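Local structure of putative invasin (Yersinia pseudotuberculosis IP 31758, 5N40) at residues N140-V151 with V196-E205. The protein is an adhesin of the invasin family that carries a C-type lectin-like domain after immunoglobulin-like domains and probably helps the bacterium attach to host cells. The protein carries 1 engineered substitution. Sequence-based numbering, arbitrary orientation.
Sequences NVKMTFEQVAVV and VQTTLRAAAE. Engineered in segment 196-205: Ala203 (natural residue Lys).
Arg201 and Glu146 face each other as a hydrogen-bonded pair of antiparallel strands and run their side chains alongside one another on the outer face of the sheet. In Arg201, CB sits 3.7 Å from Glu146 O and also touches Val148 CG1. A chi1 of -176° sets CG opposite the backbone N, and the chain runs out beside Glu146 before bending at chi3. NE lies 3.8 Å from Val148 CG1, a methyl group placed over one face of the guanidinium. At the tip, NH2 donates to Glu146 OE1 at 3.2 Å, forming a salt bridge. The carboxylate oxygen lies near the guanidinium plane but is met from above its own, the two groups being turned 58° apart. Water 5 accepts from Arg201 NE at 3.0 Å and donates to Glu146 OE1, linking the pair a second time. Long charged chains suit this face, where polar ends can reach water.

Beyond this pair, Val148 and Ala149 both lie opposite Thr199 in a beta bulge; Val148 N bonds to Thr199 O at 2.9 Å. On the inner face, the single methyl of Ala202 lets the bulky Phe145 ring lie close beside it, CB to CE1 3.9 Å, in an oblique approach.

In this immunoglobulin-like domain, strands 209-217 and 176-177 flank the pair, Asn213 of the former holding Thr199 OG1. Buried Phe145 and Ala202 pack across the sandwich against strand 123-131, and Leu200 against strand 183-189.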
loop_
_atom_site.group_PDB
_atom_site.type_symbol
_atom_site.label_atom_id
_atom_site.label_comp_id
_atom_site.label_asym_id
_atom_site.label_seq_id
_atom_site.Cartn_x
_atom_site.Cartn_y
_atom_site.Cartn_z
ATOM N N ASN A 140 -5.675 15.032 11.476
ATOM C CA ASN A 140 -6.460 14.069 12.248
ATOM C C ASN A 140 -7.577 13.433 11.427
ATOM O O ASN A 140 -8.594 12.994 11.973
ATOM C CB ASN A 140 -7.016 14.718 13.520
ATOM C CG ASN A 140 -5.913 15.178 14.460
ATOM O OD1 ASN A 140 -4.973 14.431 14.751
ATOM N ND2 ASN A 140 -6.001 16.419 14.916
ATOM N N VAL A 141 -7.376 13.327 10.119
ATOM C CA VAL A 141 -8.322 12.667 9.226
ATOM C C VAL A 141 -8.023 11.170 9.211
ATOM O O VAL A 141 -6.917 10.750 8.845
ATOM C CB VAL A 141 -8.246 13.253 7.810
ATOM C CG1 VAL A 141 -9.095 12.429 6.838
ATOM C CG2 VAL A 141 -8.694 14.726 7.803
ATOM N N LYS A 142 -9.014 10.368 9.589
ATOM C CA LYS A 142 -8.855 8.920 9.607
ATOM C C LYS A 142 -8.753 8.368 8.187
ATOM O O LYS A 142 -9.528 8.740 7.305
ATOM C CB LYS A 142 -10.030 8.278 10.340
ATOM C CG LYS A 142 -10.056 8.567 11.837
ATOM C CD LYS A 142 -11.225 7.832 12.498
ATOM C CE LYS A 142 -11.244 8.030 14.004
ATOM N NZ LYS A 142 -12.413 7.341 14.641
ATOM N N MET A 143 -7.814 7.444 7.989
ATOM C CA MET A 143 -7.475 6.928 6.668
ATOM C C MET A 143 -7.472 5.407 6.678
ATOM O O MET A 143 -7.078 4.783 7.668
ATOM C CB MET A 143 -6.096 7.435 6.228
ATOM C CG MET A 143 -5.924 7.556 4.718
ATOM S SD MET A 143 -6.919 8.864 3.970
ATOM C CE MET A 143 -6.315 10.314 4.830
ATOM N N THR A 144 -7.906 4.813 5.563
ATOM C CA THR A 144 -7.767 3.380 5.328
ATOM C C THR A 144 -7.201 3.170 3.928
ATOM O O THR A 144 -7.180 4.084 3.098
ATOM C CB THR A 144 -9.093 2.621 5.456
ATOM O OG1 THR A 144 -9.979 3.046 4.422
ATOM C CG2 THR A 144 -9.734 2.848 6.822
ATOM N N PHE A 145 -6.742 1.949 3.668
ATOM C CA PHE A 145 -6.209 1.572 2.367
ATOM C C PHE A 145 -6.890 0.308 1.864
ATOM O O PHE A 145 -7.196 -0.604 2.636
ATOM C CB PHE A 145 -4.690 1.340 2.416
ATOM C CG PHE A 145 -3.909 2.570 2.745
ATOM C CD1 PHE A 145 -3.582 3.482 1.754
ATOM C CD2 PHE A 145 -3.514 2.829 4.041
ATOM C CE1 PHE A 145 -2.869 4.620 2.049
ATOM C CE2 PHE A 145 -2.793 3.970 4.341
ATOM C CZ PHE A 145 -2.479 4.869 3.338
ATOM N N GLU A 146 -7.082 0.252 0.548
ATOM C CA GLU A 146 -7.740 -0.878 -0.097
ATOM C C GLU A 146 -7.066 -1.185 -1.424
ATOM O O GLU A 146 -6.863 -0.285 -2.244
ATOM C CB GLU A 146 -9.227 -0.578 -0.321
ATOM C CG GLU A 146 -10.026 -1.771 -0.804
ATOM C CD GLU A 146 -11.511 -1.483 -0.901
ATOM O OE1 GLU A 146 -11.893 -0.295 -0.919
ATOM O OE2 GLU A 146 -12.291 -2.451 -0.963
ATOM N N GLN A 147 -6.718 -2.454 -1.633
ATOM C CA GLN A 147 -6.281 -2.904 -2.949
ATOM C C GLN A 147 -7.485 -2.958 -3.880
ATOM O O GLN A 147 -8.470 -3.634 -3.577
ATOM C CB GLN A 147 -5.608 -4.275 -2.838
ATOM C CG GLN A 147 -5.227 -4.906 -4.175
ATOM C CD GLN A 147 -6.338 -5.747 -4.787
ATOM O OE1 GLN A 147 -6.954 -5.360 -5.783
ATOM N NE2 GLN A 147 -6.577 -6.920 -4.208
ATOM N N VAL A 148 -7.420 -2.235 -5.001
ATOM C CA VAL A 148 -8.535 -2.163 -5.941
ATOM C C VAL A 148 -8.185 -2.674 -7.331
ATOM O O VAL A 148 -9.085 -2.782 -8.172
ATOM C CB VAL A 148 -9.109 -0.728 -6.034
ATOM C CG1 VAL A 148 -9.687 -0.283 -4.694
ATOM C CG2 VAL A 148 -8.051 0.256 -6.521
ATOM N N ALA A 149 -6.923 -3.012 -7.612
ATOM C CA ALA A 149 -6.563 -3.640 -8.879
ATOM C C ALA A 149 -5.190 -4.284 -8.736
ATOM O O ALA A 149 -4.355 -3.814 -7.963
ATOM C CB ALA A 149 -6.548 -2.647 -10.049
ATOM N N VAL A 150 -4.979 -5.370 -9.484
ATOM C CA VAL A 150 -3.696 -6.084 -9.525
ATOM C C VAL A 150 -3.516 -6.632 -10.929
ATOM O O VAL A 150 -4.309 -7.471 -11.375
ATOM C CB VAL A 150 -3.620 -7.231 -8.498
ATOM C CG1 VAL A 150 -2.224 -7.876 -8.522
ATOM C CG2 VAL A 150 -3.948 -6.753 -7.097
ATOM N N VAL A 151 -2.464 -6.196 -11.633
ATOM C CA VAL A 151 -2.226 -6.620 -13.008
ATOM C C VAL A 151 -0.751 -6.960 -13.187
ATOM O O VAL A 151 0.111 -6.515 -12.429
ATOM C CB VAL A 151 -2.635 -5.548 -14.045
ATOM C CG1 VAL A 151 -4.131 -5.247 -13.949
ATOM C CG2 VAL A 151 -1.808 -4.265 -13.868
ATOM N N VAL A 196 3.785 -7.831 -9.666
ATOM C CA VAL A 196 2.537 -7.210 -10.080
ATOM C C VAL A 196 2.530 -5.727 -9.721
ATOM O O VAL A 196 3.242 -5.262 -8.826
ATOM C CB VAL A 196 1.308 -7.920 -9.460
ATOM C CG1 VAL A 196 1.216 -9.344 -9.971
ATOM C CG2 VAL A 196 1.378 -7.922 -7.944
ATOM N N GLN A 197 1.689 -4.994 -10.451
ATOM C CA GLN A 197 1.365 -3.606 -10.164
ATOM C C GLN A 197 0.046 -3.589 -9.405
ATOM O O GLN A 197 -0.972 -4.061 -9.921
ATOM C CB GLN A 197 1.253 -2.801 -11.458
ATOM C CG GLN A 197 0.814 -1.362 -11.293
ATOM C CD GLN A 197 0.300 -0.763 -12.586
ATOM O OE1 GLN A 197 -0.913 -0.726 -12.836
ATOM N NE2 GLN A 197 1.209 -0.272 -13.405
ATOM N N THR A 198 0.073 -3.066 -8.184
ATOM C CA THR A 198 -1.093 -3.038 -7.316
ATOM C C THR A 198 -1.597 -1.607 -7.203
ATOM O O THR A 198 -0.822 -0.690 -6.919
ATOM C CB THR A 198 -0.758 -3.593 -5.931
ATOM O OG1 THR A 198 -0.257 -4.931 -6.064
ATOM C CG2 THR A 198 -2.000 -3.596 -5.027
ATOM N N THR A 199 -2.894 -1.421 -7.418
ATOM C CA THR A 199 -3.518 -0.121 -7.216
ATOM C C THR A 199 -4.043 -0.075 -5.789
ATOM O O THR A 199 -4.933 -0.849 -5.421
ATOM C CB THR A 199 -4.646 0.110 -8.217
ATOM O OG1 THR A 199 -4.131 0.027 -9.550
ATOM C CG2 THR A 199 -5.275 1.481 -7.995
ATOM N N LEU A 200 -3.477 0.814 -4.986
ATOM C CA LEU A 200 -3.933 1.055 -3.624
ATOM C C LEU A 200 -4.813 2.295 -3.591
ATOM O O LEU A 200 -4.431 3.341 -4.123
ATOM C CB LEU A 200 -2.753 1.245 -2.675
ATOM C CG LEU A 200 -1.944 -0.019 -2.370
ATOM C CD1 LEU A 200 -0.723 0.318 -1.543
ATOM C CD2 LEU A 200 -2.810 -1.045 -1.637
ATOM N N ARG A 201 -5.972 2.185 -2.956
ATOM C CA ARG A 201 -6.871 3.328 -2.793
ATOM C C ARG A 201 -6.835 3.807 -1.346
ATOM O O ARG A 201 -7.109 3.038 -0.418
ATOM C CB ARG A 201 -8.300 2.979 -3.196
ATOM C CG ARG A 201 -9.238 4.172 -3.123
ATOM C CD ARG A 201 -10.479 3.909 -3.927
ATOM N NE ARG A 201 -11.322 2.894 -3.313
ATOM C CZ ARG A 201 -12.475 2.486 -3.830
ATOM N NH1 ARG A 201 -12.902 3.000 -4.973
ATOM N NH2 ARG A 201 -13.193 1.562 -3.210
ATOM N N ALA A 202 -6.481 5.071 -1.163
ATOM C CA ALA A 202 -6.583 5.732 0.127
ATOM C C ALA A 202 -7.978 6.326 0.264
ATOM O O ALA A 202 -8.436 7.039 -0.629
ATOM C CB ALA A 202 -5.523 6.825 0.248
ATOM N N ALA A 203 -8.655 6.015 1.369
ATOM C CA ALA A 203 -9.985 6.534 1.654
ATOM C C ALA A 203 -9.993 7.258 2.995
ATOM O O ALA A 203 -9.642 6.675 4.027
ATOM C CB ALA A 203 -11.023 5.413 1.669
ATOM N N ALA A 204 -10.422 8.517 2.982
ATOM C CA ALA A 204 -10.643 9.247 4.217
ATOM C C ALA A 204 -12.004 8.865 4.795
ATOM O O ALA A 204 -12.861 8.315 4.103
ATOM C CB ALA A 204 -10.569 10.756 3.970
ATOM N N GLU A 205 -12.191 9.150 6.087
ATOM C CA GLU A 205 -13.453 8.802 6.731
ATOM C C GLU A 205 -14.638 9.507 6.085
ATOM O O GLU A 205 -15.776 9.049 6.229
ATOM C CB GLU A 205 -13.387 9.116 8.236
ATOM C CG GLU A 205 -12.866 10.489 8.590
ATOM C CD GLU A 205 -12.778 10.716 10.090
ATOM O OE1 GLU A 205 -13.621 10.153 10.831
ATOM O OE2 GLU A 205 -11.855 11.448 10.520
HETATM O O HOH W 1 -11.200 12.452 13.009
HETATM O O HOH W 2 -11.240 6.167 6.475
HETATM O O HOH W 3 -9.311 2.531 1.426
HETATM O O HOH W 4 -11.857 4.497 5.271
HETATM O O HOH W 5 -11.211 2.128 -0.415
#